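Local coordinates for protein pyruvate kinase (PDB 3GG8) that catalyses the last step of glycolysis, the transfer of a phosphoryl group from phosphoenolpyruvate to ADP, which yields pyruvate and ATP, at residues Q122-I128 and Y176-Q182; V152-N156 and V167-E171; M193-N197 and G283-P287; I277-L282 and Q295-I299; K199-I205 and A227-Q231. All coordinates share one frame; numbering follows the deposited sequence.

In the fold
Contacts 1 and 2 lie in the small beta domain, their centres about 36 and 34 Å from the centre of the chain. Those centres are 9 Å apart, and strands 176-181 and 165-172 are neighbours in one sheet. Contact 3 joins edge strand 193-194 of that sheet to the eight-stranded barrel, about 13 Å from contact 2 between centres. Contact 4 joins a barrel strand to an outer helix, and its first segment runs into 283-287 of contact 3. Contact 5 brings the returning chain to the end of strand 224-227, about 14 Å from contact 3 between centres. In this family the active site lies between barrel and small domain, probably near contacts 3 and 5.

Contact 1: residues Q122-I128 and Y176-Q182; sequences QGATLKI and YVITQAQ
Tyr176, just before the first paired residue, meets Lys127 through its side chain. NZ of Lys127 sits over the face of its ring, 5.0 Å from the centroid and 15° off the normal, a cation-pi contact. The lysine chain is extended, with CG anti to its backbone N (chi1 -174°), and this carries the amine out to the ring. The Tyr176 hydroxyl bonds to Glu171. Val177 and Ile128 form a hydrogen-bonded antiparallel pair, with Ile128 N 2.8 Å from Val177 O. Ile178 turns to the other face of the sheet. Its CD1 touches CD of Lys127 at 4.0 Å, and its CG2 meets CG2 of Thr125 at 3.9 Å. Thr179 is the polar centre of the contact. Its OG1 gives a bond of 2.7 Å to Leu126 O, which also accepts from Thr179 N at 2.8 Å. That hydroxyl lies between the backbone N and the carbonyl carbon (chi1 72°), alongside the leucine. Leu126 N bonds back to Thr179 O. Gln180 pairs with Thr125 and lays its CG near Gly123 O. Ala181 then bonds at both ends, from its N to Ala124 O and from Gly123 N to its O, 2.8 Å. The buried carbonyl of Leu126 thus takes two bonds from one residue, while a cation-pi contact between partly exposed side chains closes the Tyr176 end.

Contact 2: residues V152-N156 and V167-E171; sequences VKPGN and VKVVE
Val169 N gives a bond of 2.8 Å to Asn156 O, nearly straight, with an N-H...O angle of 177°. Gly155 N gives a second backbone bond, to Val169 O, also at 2.8 Å. Both polar backbone atoms of Val169 are therefore used by a tight turn that packs on strand 165-172. The turn runs from Lys153 to Asn156 and is type II, with Asn156 N bonded to Lys153 O. Gly155 takes a positive phi of 104° at its third position. The turn is held further by a bond from Lys153 N to OD1 of Asn156, 2.7 Å, with the donor in the carbonyl plane on a lone pair. The side chain of Val169 points into the turn as well. CG2 of Val169 meets CG1 of Val152 tip to tip at 3.5 Å, tighter than usual carbon contact. This branch lies anti to the carbonyl carbon, and it also comes within 4.1 Å of CB of Asn156. CB of Val169 lies 3.5 Å from Lys153 O. On the outer side, CG of Lys168 rests against Gly155 O, and the pyrrolidine ring of Pro154 lies near Val170 O. Val152 and Val169 both also pack on Val177 and Ile158, and this puts the valine pair in the apolar layer of the small domain. Just beyond the turn, Val170 and Glu171 both face Ile178. This is a classic beta bulge in strand 165-172, next to a type II turn that leads into strand 157-160.

Contact 3: residues M193-N197 and G283-P287; sequences MNLPN and GMEIP
Asn194 and Glu285 meet with their side chains crossing at about a right angle, and their amide and carboxylate planes are 66° apart. The bond between them runs from ND2 of Asn194 to OE2 of Glu285, 2.9 Å, with an N-H...O angle of 167°. It leaves in the plane of the amide but reaches the carboxylate from above its plane, 35° out of it. The glutamate chain bends at chi2, and this swings the carboxylate back toward 193-197. Met284 crosses the same asparagine obliquely. Its CB lies 3.3 Å from ND2 of Asn194, while its sulfur end leads away from the contact. The amide is thus flanked by an apolar methylene and a carboxylate oxygen. Pro196 packs over the backbone of the other segment: its CG lies near Met284 O, and its CB is 3.4 Å from Glu285 O. Two waters add further links to the carboxylate. Water 1 accepts from Leu195 N and donates to OE2 of Glu285 at 2.6 Å. Water 2 accepts from Asn197 N and donates to OE1 of Glu285, also at 2.6 Å. OE2 therefore receives two bonds, from an amide and a water, and the carboxylate is tied to three residues of 193-197. Strand 193-194 is the edge strand of the small-domain sheet, next to strand 157-160, and Met284 also touches Leu159 there. Segment 283-287 links helix 279-282 to helix 288-305, and Ile286 packs on helix 259-263 and on Leu25 of the second subunit.

Contact 4: residues I277-L282 and Q295-I299; sequences IARGDL and QKMMI
The edge of the Arg279 guanidinium meets the amide oxygen of Gln295. OE1 of Gln295 lies in the guanidinium plane and takes a bond from NH1 of Arg279 at 2.9 Å, with an N-H...O angle of 162°. The donor sits in the carbonyl plane on a lone pair. The two planes are 39° apart, so the groups are neither stacked nor coplanar. The arginine chain bends at chi2 and chi3, and the guanidinium comes back to the oxygen that CG and CD of Arg279 already touch at 3.3 Å. NH2 of Arg279 has a stronger partner in Asp332, a salt bridge, and NE2 of Gln295 bonds to Asp339. Both flat groups are thus held at more than one point. Beside them lies an apolar cluster. The side chains of Ile277 and Ile299 cross at about a right angle, and CD1 of Ile277 touches CG1 of Ile299 at 3.5 Å, closer than usual. CG2 of Ile277 meets CE of Met298 at 3.7 Å. Leu282 reaches the same methyl tip to tip, its CD1 3.9 Å away. The methyl therefore touches both a strand residue and a residue of the short helix. The arrangement belongs to an eight-stranded beta/alpha barrel: strand 275-278 packs against helix 288-305, which runs on to the next strand, 309-312, in a right-handed beta-alpha-beta crossover.

Contact 5: residues K199-I205 and A227-Q231; sequences KVQLPVI and ASFVQ
Val204 and Gln231 form the close-packed part of this contact, while Lys199 lies on its exposed side. CG2 of Val204 presses on the backbone, 3.2 Å from Phe229 O, and its CG1 lies 3.5 Å from Ser228 O. CG1 also meets CG2 of Val230. The amide of Gln231 pairs with the backbone of Val200 at both ends. Val200 N gives a bond of 3.1 Å to OE1 of Gln231, and NE2 of Gln231 gives one of 2.9 Å to Val200 O. Each donor lies in the carbonyl plane on a lone pair. Bound at both ends, the amide cannot turn freely about its last bond. The glutamine chain is extended beyond CG (chi2 -168°), which carries the amide across to Val200. OE1 also accepts from Asn258. The ring of Phe229 and the side chain of Val200 cross at about a right angle, with CE2 of Phe229 3.8 Å from CG2 of Val200. The outer side is looser. There CE of Lys199 comes 3.8 Å from NE2 of Gln231, and water 3 donates to Leu202 O and accepts only weakly from NE2. The side-chain amide thus pairs with the N-H and C=O of one residue. This ties the chain returning from the small domain to the C-terminal end of barrel strand 224-227, the end that carries the active site in beta/alpha barrels.

Contact 1: residues Q122-I128 and Y176-Q182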
# COMPACT_ATOMS: atom_id res chain seq x y z
N GLN C 122 44.76 -3.56 36.71
CA GLN C 122 44.32 -4.49 35.67
C GLN C 122 45.06 -5.82 35.75
O GLN C 122 46.28 -5.85 35.85
CB GLN C 122 44.48 -3.87 34.28
CG GLN C 122 44.13 -4.85 33.16
CD GLN C 122 44.04 -4.20 31.80
OE1 GLN C 122 43.61 -3.05 31.68
NE2 GLN C 122 44.44 -4.94 30.77
N GLY C 123 44.31 -6.92 35.73
CA GLY C 123 44.90 -8.25 35.79
C GLY C 123 45.24 -8.70 37.20
O GLY C 123 45.76 -9.80 37.40
N ALA C 124 44.96 -7.84 38.18
CA ALA C 124 45.16 -8.20 39.58
C ALA C 124 43.96 -8.98 40.13
O ALA C 124 42.82 -8.80 39.69
CB ALA C 124 45.46 -6.97 40.43
N THR C 125 44.27 -9.83 41.10
CA THR C 125 43.33 -10.75 41.75
C THR C 125 42.54 -10.05 42.87
O THR C 125 43.14 -9.43 43.75
CB THR C 125 44.11 -11.94 42.35
OG1 THR C 125 44.71 -12.69 41.28
CG2 THR C 125 43.22 -12.86 43.19
N LEU C 126 41.22 -10.18 42.83
CA LEU C 126 40.35 -9.73 43.92
C LEU C 126 39.41 -10.83 44.42
O LEU C 126 38.56 -11.32 43.67
CB LEU C 126 39.54 -8.50 43.51
CG LEU C 126 38.43 -7.95 44.42
CD1 LEU C 126 38.97 -7.41 45.75
CD2 LEU C 126 37.66 -6.86 43.67
N LYS C 127 39.57 -11.21 45.68
CA LYS C 127 38.66 -12.13 46.32
C LYS C 127 37.44 -11.35 46.79
O LYS C 127 37.57 -10.30 47.42
CB LYS C 127 39.36 -12.81 47.51
CG LYS C 127 38.56 -13.92 48.17
CD LYS C 127 39.50 -14.80 48.96
CE LYS C 127 38.77 -15.63 50.01
NZ LYS C 127 39.75 -16.57 50.67
N ILE C 128 36.25 -11.85 46.46
CA ILE C 128 35.03 -11.28 47.01
C ILE C 128 34.35 -12.30 47.90
O ILE C 128 33.90 -13.33 47.42
CB ILE C 128 34.08 -10.75 45.93
CG1 ILE C 128 34.77 -9.69 45.08
CG2 ILE C 128 32.78 -10.18 46.57
CD1 ILE C 128 33.93 -9.18 43.94
N TYR C 176 32.69 -17.45 48.83
CA TYR C 176 33.63 -16.52 48.20
C TYR C 176 33.71 -16.78 46.70
O TYR C 176 33.29 -17.83 46.20
CB TYR C 176 35.04 -16.64 48.80
CG TYR C 176 35.78 -17.89 48.35
CD1 TYR C 176 35.70 -19.07 49.08
CD2 TYR C 176 36.57 -17.89 47.17
CE1 TYR C 176 36.36 -20.22 48.68
CE2 TYR C 176 37.23 -19.04 46.75
CZ TYR C 176 37.12 -20.20 47.52
OH TYR C 176 37.77 -21.36 47.14
N VAL C 177 34.32 -15.82 46.02
CA VAL C 177 34.55 -15.86 44.58
C VAL C 177 35.92 -15.21 44.37
O VAL C 177 36.24 -14.20 45.01
CB VAL C 177 33.40 -15.11 43.83
CG1 VAL C 177 33.81 -14.67 42.44
CG2 VAL C 177 32.14 -15.98 43.77
N ILE C 178 36.74 -15.83 43.52
CA ILE C 178 38.01 -15.24 43.09
C ILE C 178 37.74 -14.52 41.78
O ILE C 178 37.12 -15.05 40.87
CB ILE C 178 39.15 -16.30 42.88
CG1 ILE C 178 39.25 -17.29 44.06
CG2 ILE C 178 40.51 -15.63 42.64
CD1 ILE C 178 39.54 -16.65 45.42
N THR C 179 38.19 -13.28 41.70
CA THR C 179 37.94 -12.52 40.49
C THR C 179 39.24 -11.90 39.99
O THR C 179 40.27 -11.95 40.67
CB THR C 179 36.87 -11.42 40.69
OG1 THR C 179 37.40 -10.35 41.49
CG2 THR C 179 35.62 -11.97 41.34
N GLN C 180 39.19 -11.34 38.79
CA GLN C 180 40.35 -10.71 38.21
C GLN C 180 39.96 -9.37 37.59
O GLN C 180 39.06 -9.31 36.75
CB GLN C 180 40.92 -11.65 37.16
CG GLN C 180 42.35 -11.40 36.79
CD GLN C 180 42.68 -12.07 35.49
OE1 GLN C 180 43.37 -13.09 35.45
NE2 GLN C 180 42.15 -11.53 34.39
N ALA C 181 40.62 -8.29 38.02
CA ALA C 181 40.29 -6.95 37.55
C ALA C 181 40.51 -6.80 36.04
O ALA C 181 41.56 -7.15 35.52
CB ALA C 181 41.10 -5.91 38.31
N GLN C 182 39.49 -6.30 35.33
CA GLN C 182 39.58 -6.12 33.87
C GLN C 182 40.19 -4.76 33.52
O GLN C 182 40.72 -4.57 32.42
CB GLN C 182 38.22 -6.33 33.18
CG GLN C 182 37.67 -7.76 33.24
CD GLN C 182 38.68 -8.82 32.79
OE1 GLN C 182 38.99 -8.95 31.60
NE2 GLN C 182 39.19 -9.58 33.76

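Contact 2: residues V152-N156 and V167-E171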
# COMPACT_ATOMS: atom_id res chain seq x y z
N VAL C 152 26.88 -16.64 40.45
CA VAL C 152 27.95 -16.32 39.52
C VAL C 152 28.75 -17.59 39.20
O VAL C 152 28.81 -18.52 40.03
CB VAL C 152 28.77 -15.12 40.13
CG1 VAL C 152 30.19 -15.49 40.45
CG2 VAL C 152 28.64 -13.86 39.29
N LYS C 153 29.29 -17.68 37.99
CA LYS C 153 30.12 -18.81 37.56
C LYS C 153 31.38 -18.28 36.88
O LYS C 153 31.40 -17.13 36.45
CB LYS C 153 29.35 -19.72 36.58
CG LYS C 153 28.08 -20.36 37.16
CD LYS C 153 27.56 -21.49 36.27
CE LYS C 153 26.02 -21.49 36.20
NZ LYS C 153 25.33 -21.42 37.54
N PRO C 154 32.45 -19.11 36.80
CA PRO C 154 33.66 -18.69 36.07
C PRO C 154 33.33 -18.09 34.69
O PRO C 154 32.57 -18.69 33.92
CB PRO C 154 34.44 -20.00 35.90
CG PRO C 154 34.05 -20.82 37.09
CD PRO C 154 32.61 -20.46 37.38
N GLY C 155 33.87 -16.92 34.38
CA GLY C 155 33.64 -16.31 33.08
C GLY C 155 32.65 -15.17 33.16
O GLY C 155 32.69 -14.26 32.32
N ASN C 156 31.78 -15.22 34.17
CA ASN C 156 30.85 -14.13 34.49
C ASN C 156 31.58 -12.82 34.81
O ASN C 156 32.68 -12.83 35.34
CB ASN C 156 29.97 -14.49 35.70
CG ASN C 156 28.70 -15.24 35.32
OD1 ASN C 156 28.45 -16.35 35.80
ND2 ASN C 156 27.89 -14.64 34.46
N VAL C 167 35.35 -6.83 37.12
CA VAL C 167 36.10 -8.06 37.38
C VAL C 167 35.47 -9.25 36.64
O VAL C 167 34.24 -9.34 36.51
CB VAL C 167 36.28 -8.35 38.91
CG1 VAL C 167 37.02 -7.20 39.61
CG2 VAL C 167 34.94 -8.61 39.59
N LYS C 168 36.32 -10.14 36.13
CA LYS C 168 35.86 -11.42 35.56
C LYS C 168 36.02 -12.50 36.63
O LYS C 168 37.06 -12.59 37.28
CB LYS C 168 36.68 -11.79 34.31
CG LYS C 168 35.95 -12.70 33.30
CD LYS C 168 36.89 -13.73 32.65
CE LYS C 168 37.57 -13.22 31.37
NZ LYS C 168 36.64 -13.12 30.19
N VAL C 169 34.98 -13.31 36.81
CA VAL C 169 35.01 -14.42 37.79
C VAL C 169 35.92 -15.56 37.30
O VAL C 169 35.76 -16.07 36.19
CB VAL C 169 33.59 -14.97 38.12
CG1 VAL C 169 33.67 -16.14 39.09
CG2 VAL C 169 32.69 -13.88 38.70
N VAL C 170 36.87 -15.96 38.14
CA VAL C 170 37.85 -16.98 37.80
C VAL C 170 37.52 -18.31 38.51
O VAL C 170 37.70 -19.39 37.93
CB VAL C 170 39.30 -16.48 38.11
CG1 VAL C 170 40.29 -17.62 38.21
CG2 VAL C 170 39.75 -15.49 37.03
N GLU C 171 37.02 -18.23 39.74
CA GLU C 171 36.73 -19.40 40.56
C GLU C 171 35.63 -19.07 41.55
O GLU C 171 35.51 -17.92 41.97
CB GLU C 171 37.99 -19.84 41.30
CG GLU C 171 37.72 -20.62 42.59
CD GLU C 171 38.99 -21.17 43.25
OE1 GLU C 171 38.90 -21.60 44.43
OE2 GLU C 171 40.06 -21.18 42.60

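Contact 3: residues M193-N197 and G283-P287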
# COMPACT_ATOMS: atom_id res chain seq x y z
N MET C 193 26.87 -2.95 43.31
CA MET C 193 27.39 -4.02 42.47
C MET C 193 26.33 -4.47 41.47
O MET C 193 25.13 -4.46 41.75
CB MET C 193 27.86 -5.20 43.33
CG MET C 193 29.03 -4.84 44.25
SD MET C 193 29.57 -6.16 45.36
CE MET C 193 30.09 -7.43 44.20
N ASN C 194 26.80 -4.84 40.28
CA ASN C 194 25.95 -5.38 39.26
C ASN C 194 26.44 -6.75 38.82
O ASN C 194 27.65 -7.01 38.78
CB ASN C 194 25.85 -4.42 38.08
CG ASN C 194 25.16 -3.12 38.46
OD1 ASN C 194 25.77 -2.24 39.06
ND2 ASN C 194 23.88 -3.00 38.13
N LEU C 195 25.48 -7.60 38.48
CA LEU C 195 25.76 -8.97 38.05
C LEU C 195 25.23 -9.24 36.63
O LEU C 195 24.22 -9.93 36.48
CB LEU C 195 25.11 -9.93 39.04
CG LEU C 195 25.88 -10.53 40.22
CD1 LEU C 195 27.00 -9.66 40.80
CD2 LEU C 195 24.89 -11.02 41.30
N PRO C 196 25.89 -8.69 35.59
CA PRO C 196 25.46 -8.84 34.20
C PRO C 196 25.11 -10.29 33.82
O PRO C 196 25.91 -11.19 34.08
CB PRO C 196 26.68 -8.37 33.40
CG PRO C 196 27.36 -7.40 34.30
CD PRO C 196 27.11 -7.86 35.70
N ASN C 197 23.92 -10.52 33.24
CA ASN C 197 23.51 -11.85 32.76
C ASN C 197 23.29 -12.87 33.90
O ASN C 197 23.29 -14.09 33.66
CB ASN C 197 24.54 -12.39 31.75
CG ASN C 197 23.91 -13.16 30.60
OD1 ASN C 197 22.71 -13.08 30.34
ND2 ASN C 197 24.75 -13.90 29.88
N GLY C 283 22.64 -0.47 31.28
CA GLY C 283 24.02 -0.33 30.82
C GLY C 283 25.05 -0.89 31.77
O GLY C 283 26.24 -0.99 31.41
N MET C 284 24.61 -1.26 32.98
CA MET C 284 25.45 -1.98 33.96
C MET C 284 25.30 -3.49 33.84
O MET C 284 25.98 -4.24 34.55
CB MET C 284 25.10 -1.61 35.41
CG MET C 284 25.30 -0.16 35.82
SD MET C 284 26.93 0.45 35.42
CE MET C 284 26.65 2.19 35.73
N GLU C 285 24.41 -3.94 32.96
CA GLU C 285 23.98 -5.35 32.94
C GLU C 285 24.13 -5.99 31.56
O GLU C 285 24.11 -7.22 31.45
CB GLU C 285 22.52 -5.50 33.41
CG GLU C 285 22.19 -4.90 34.79
CD GLU C 285 22.46 -5.84 35.94
OE1 GLU C 285 22.66 -7.06 35.71
OE2 GLU C 285 22.48 -5.35 37.08
N ILE C 286 24.23 -5.16 30.52
CA ILE C 286 24.44 -5.63 29.15
C ILE C 286 25.48 -4.74 28.46
O ILE C 286 25.75 -3.63 28.92
CB ILE C 286 23.10 -5.70 28.31
CG1 ILE C 286 22.55 -4.31 27.97
CG2 ILE C 286 22.02 -6.57 28.98
CD1 ILE C 286 21.40 -4.33 26.96
N PRO C 287 26.13 -5.23 27.39
CA PRO C 287 26.96 -4.29 26.62
C PRO C 287 26.23 -2.95 26.33
O PRO C 287 25.06 -2.95 25.95
CB PRO C 287 27.25 -5.06 25.34
CG PRO C 287 27.30 -6.49 25.79
CD PRO C 287 26.23 -6.61 26.86
O HOH W 1 22.71 -7.04 39.09
O HOH W 2 21.77 -8.65 33.84

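Contact 4: residues I277-L282 and Q295-I299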
# COMPACT_ATOMS: atom_id res chain seq x y z
N ILE C 277 11.72 2.27 31.54
CA ILE C 277 13.00 1.81 31.02
C ILE C 277 14.13 2.55 31.74
O ILE C 277 14.29 3.76 31.57
CB ILE C 277 13.09 2.05 29.48
CG1 ILE C 277 11.90 1.42 28.75
CG2 ILE C 277 14.46 1.59 28.91
CD1 ILE C 277 11.81 1.83 27.29
N ALA C 278 14.91 1.83 32.55
CA ALA C 278 16.04 2.41 33.28
C ALA C 278 17.32 2.13 32.50
O ALA C 278 18.01 1.13 32.77
CB ALA C 278 16.13 1.83 34.69
N ARG C 279 17.63 3.02 31.56
CA ARG C 279 18.79 2.87 30.67
C ARG C 279 20.11 2.73 31.40
O ARG C 279 20.89 1.86 31.06
CB ARG C 279 18.91 4.03 29.67
CG ARG C 279 17.83 4.09 28.61
CD ARG C 279 16.82 5.18 28.95
NE ARG C 279 17.45 6.48 29.18
CZ ARG C 279 17.84 7.31 28.22
NH1 ARG C 279 17.67 7.00 26.94
NH2 ARG C 279 18.40 8.47 28.54
N GLY C 280 20.38 3.60 32.37
CA GLY C 280 21.64 3.60 33.10
C GLY C 280 21.93 2.29 33.83
O GLY C 280 23.06 1.82 33.82
N ASP C 281 20.91 1.72 34.46
CA ASP C 281 21.05 0.41 35.11
C ASP C 281 21.22 -0.71 34.08
O ASP C 281 22.06 -1.60 34.26
CB ASP C 281 19.87 0.16 36.04
CG ASP C 281 19.61 1.33 36.97
OD1 ASP C 281 18.89 2.26 36.57
OD2 ASP C 281 20.15 1.35 38.11
N LEU C 282 20.47 -0.63 32.97
CA LEU C 282 20.58 -1.63 31.90
C LEU C 282 22.00 -1.65 31.32
O LEU C 282 22.51 -2.71 30.94
CB LEU C 282 19.55 -1.36 30.79
CG LEU C 282 18.14 -1.90 30.98
CD1 LEU C 282 17.13 -1.24 30.04
CD2 LEU C 282 18.16 -3.42 30.80
N GLN C 295 15.94 -0.39 24.39
CA GLN C 295 15.02 0.74 24.61
C GLN C 295 13.99 0.80 23.48
O GLN C 295 12.78 0.82 23.73
CB GLN C 295 15.77 2.08 24.71
CG GLN C 295 14.87 3.31 24.52
CD GLN C 295 15.58 4.61 24.77
OE1 GLN C 295 16.42 4.71 25.67
NE2 GLN C 295 15.25 5.63 23.97
N LYS C 296 14.50 0.82 22.24
CA LYS C 296 13.69 0.90 21.03
C LYS C 296 12.64 -0.18 20.97
O LYS C 296 11.48 0.09 20.66
CB LYS C 296 14.57 0.78 19.79
CG LYS C 296 15.04 2.10 19.26
CD LYS C 296 15.80 1.94 17.91
CE LYS C 296 15.79 3.27 17.12
NZ LYS C 296 16.25 4.46 17.94
N MET C 297 13.09 -1.41 21.22
CA MET C 297 12.26 -2.60 21.23
C MET C 297 11.17 -2.52 22.29
O MET C 297 10.03 -2.86 22.02
CB MET C 297 13.12 -3.86 21.40
CG MET C 297 12.41 -5.20 21.73
SD MET C 297 12.36 -5.71 23.49
CE MET C 297 14.08 -5.89 23.93
N MET C 298 11.52 -2.07 23.49
CA MET C 298 10.58 -2.03 24.60
C MET C 298 9.54 -0.93 24.44
O MET C 298 8.40 -1.06 24.90
CB MET C 298 11.31 -1.85 25.93
CG MET C 298 11.90 -3.14 26.49
SD MET C 298 12.59 -2.93 28.14
CE MET C 298 14.04 -1.94 27.75
N ILE C 299 9.94 0.17 23.80
CA ILE C 299 9.03 1.29 23.54
C ILE C 299 8.04 0.84 22.46
O ILE C 299 6.83 1.03 22.60
CB ILE C 299 9.79 2.60 23.17
CG1 ILE C 299 10.45 3.21 24.41
CG2 ILE C 299 8.85 3.62 22.56
CD1 ILE C 299 11.42 4.36 24.12

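Contact 5: residues K199-I205 and A227-Q231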
# COMPACT_ATOMS: atom_id res chain seq x y z
N LYS C 199 20.66 -13.70 37.31
CA LYS C 199 19.48 -13.39 38.10
C LYS C 199 19.85 -13.13 39.58
O LYS C 199 20.59 -13.90 40.18
CB LYS C 199 18.44 -14.52 37.96
CG LYS C 199 17.38 -14.54 39.05
CD LYS C 199 16.04 -15.10 38.59
CE LYS C 199 14.91 -14.52 39.45
NZ LYS C 199 13.55 -14.66 38.84
N VAL C 200 19.35 -12.04 40.14
CA VAL C 200 19.62 -11.72 41.55
C VAL C 200 18.59 -12.41 42.44
O VAL C 200 17.40 -12.16 42.30
CB VAL C 200 19.67 -10.19 41.81
CG1 VAL C 200 19.97 -9.90 43.27
CG2 VAL C 200 20.73 -9.54 40.91
N GLN C 201 19.06 -13.28 43.33
CA GLN C 201 18.18 -14.10 44.17
C GLN C 201 17.73 -13.35 45.42
O GLN C 201 17.83 -13.86 46.54
CB GLN C 201 18.85 -15.42 44.56
CG GLN C 201 19.14 -16.37 43.40
CD GLN C 201 19.96 -17.59 43.83
OE1 GLN C 201 19.70 -18.19 44.89
NE2 GLN C 201 20.95 -17.96 43.02
N LEU C 202 17.21 -12.15 45.21
CA LEU C 202 16.69 -11.31 46.27
C LEU C 202 15.28 -10.90 45.91
O LEU C 202 14.98 -10.68 44.72
CB LEU C 202 17.57 -10.05 46.43
CG LEU C 202 19.02 -10.25 46.84
CD1 LEU C 202 19.72 -8.92 46.89
CD2 LEU C 202 19.14 -11.00 48.19
N PRO C 203 14.39 -10.81 46.92
CA PRO C 203 13.02 -10.36 46.71
C PRO C 203 12.96 -8.97 46.10
O PRO C 203 13.61 -8.04 46.58
CB PRO C 203 12.42 -10.36 48.14
CG PRO C 203 13.56 -10.41 49.07
CD PRO C 203 14.64 -11.16 48.33
N VAL C 204 12.20 -8.86 45.02
CA VAL C 204 11.99 -7.61 44.33
C VAL C 204 11.20 -6.66 45.22
O VAL C 204 11.52 -5.48 45.30
CB VAL C 204 11.35 -7.84 42.93
CG1 VAL C 204 10.82 -6.53 42.32
CG2 VAL C 204 12.39 -8.47 41.98
N ILE C 205 10.20 -7.18 45.92
CA ILE C 205 9.44 -6.39 46.87
C ILE C 205 9.71 -7.04 48.23
O ILE C 205 9.05 -8.01 48.59
CB ILE C 205 7.91 -6.36 46.52
CG1 ILE C 205 7.64 -5.74 45.14
CG2 ILE C 205 7.09 -5.66 47.59
CD1 ILE C 205 8.00 -4.23 44.97
N ALA C 227 8.11 -0.15 40.35
CA ALA C 227 8.77 -1.17 41.15
C ALA C 227 10.17 -1.39 40.59
O ALA C 227 10.33 -1.85 39.47
CB ALA C 227 7.97 -2.45 41.13
N SER C 228 11.19 -1.07 41.38
CA SER C 228 12.56 -1.20 40.89
C SER C 228 12.94 -2.66 40.63
O SER C 228 12.45 -3.56 41.31
CB SER C 228 13.53 -0.53 41.85
OG SER C 228 13.30 0.86 41.85
N PHE C 229 13.77 -2.87 39.61
CA PHE C 229 14.42 -4.17 39.37
C PHE C 229 13.45 -5.35 39.21
O PHE C 229 13.62 -6.39 39.85
CB PHE C 229 15.42 -4.46 40.51
CG PHE C 229 16.64 -5.23 40.07
CD1 PHE C 229 17.69 -4.58 39.43
CD2 PHE C 229 16.75 -6.59 40.32
CE1 PHE C 229 18.83 -5.29 39.03
CE2 PHE C 229 17.89 -7.29 39.92
CZ PHE C 229 18.92 -6.64 39.28
N VAL C 230 12.43 -5.21 38.36
CA VAL C 230 11.50 -6.31 38.16
C VAL C 230 12.14 -7.38 37.27
O VAL C 230 12.62 -7.08 36.17
CB VAL C 230 10.13 -5.86 37.59
CG1 VAL C 230 9.33 -7.06 37.10
CG2 VAL C 230 9.35 -5.10 38.66
N GLN C 231 12.14 -8.62 37.76
CA GLN C 231 12.85 -9.70 37.08
C GLN C 231 11.93 -10.73 36.42
O GLN C 231 12.38 -11.49 35.55
CB GLN C 231 13.82 -10.38 38.04
CG GLN C 231 15.01 -9.53 38.40
CD GLN C 231 16.09 -10.32 39.11
OE1 GLN C 231 17.21 -10.45 38.60
NE2 GLN C 231 15.76 -10.86 40.28
O HOH W 3 13.92 -12.12 42.75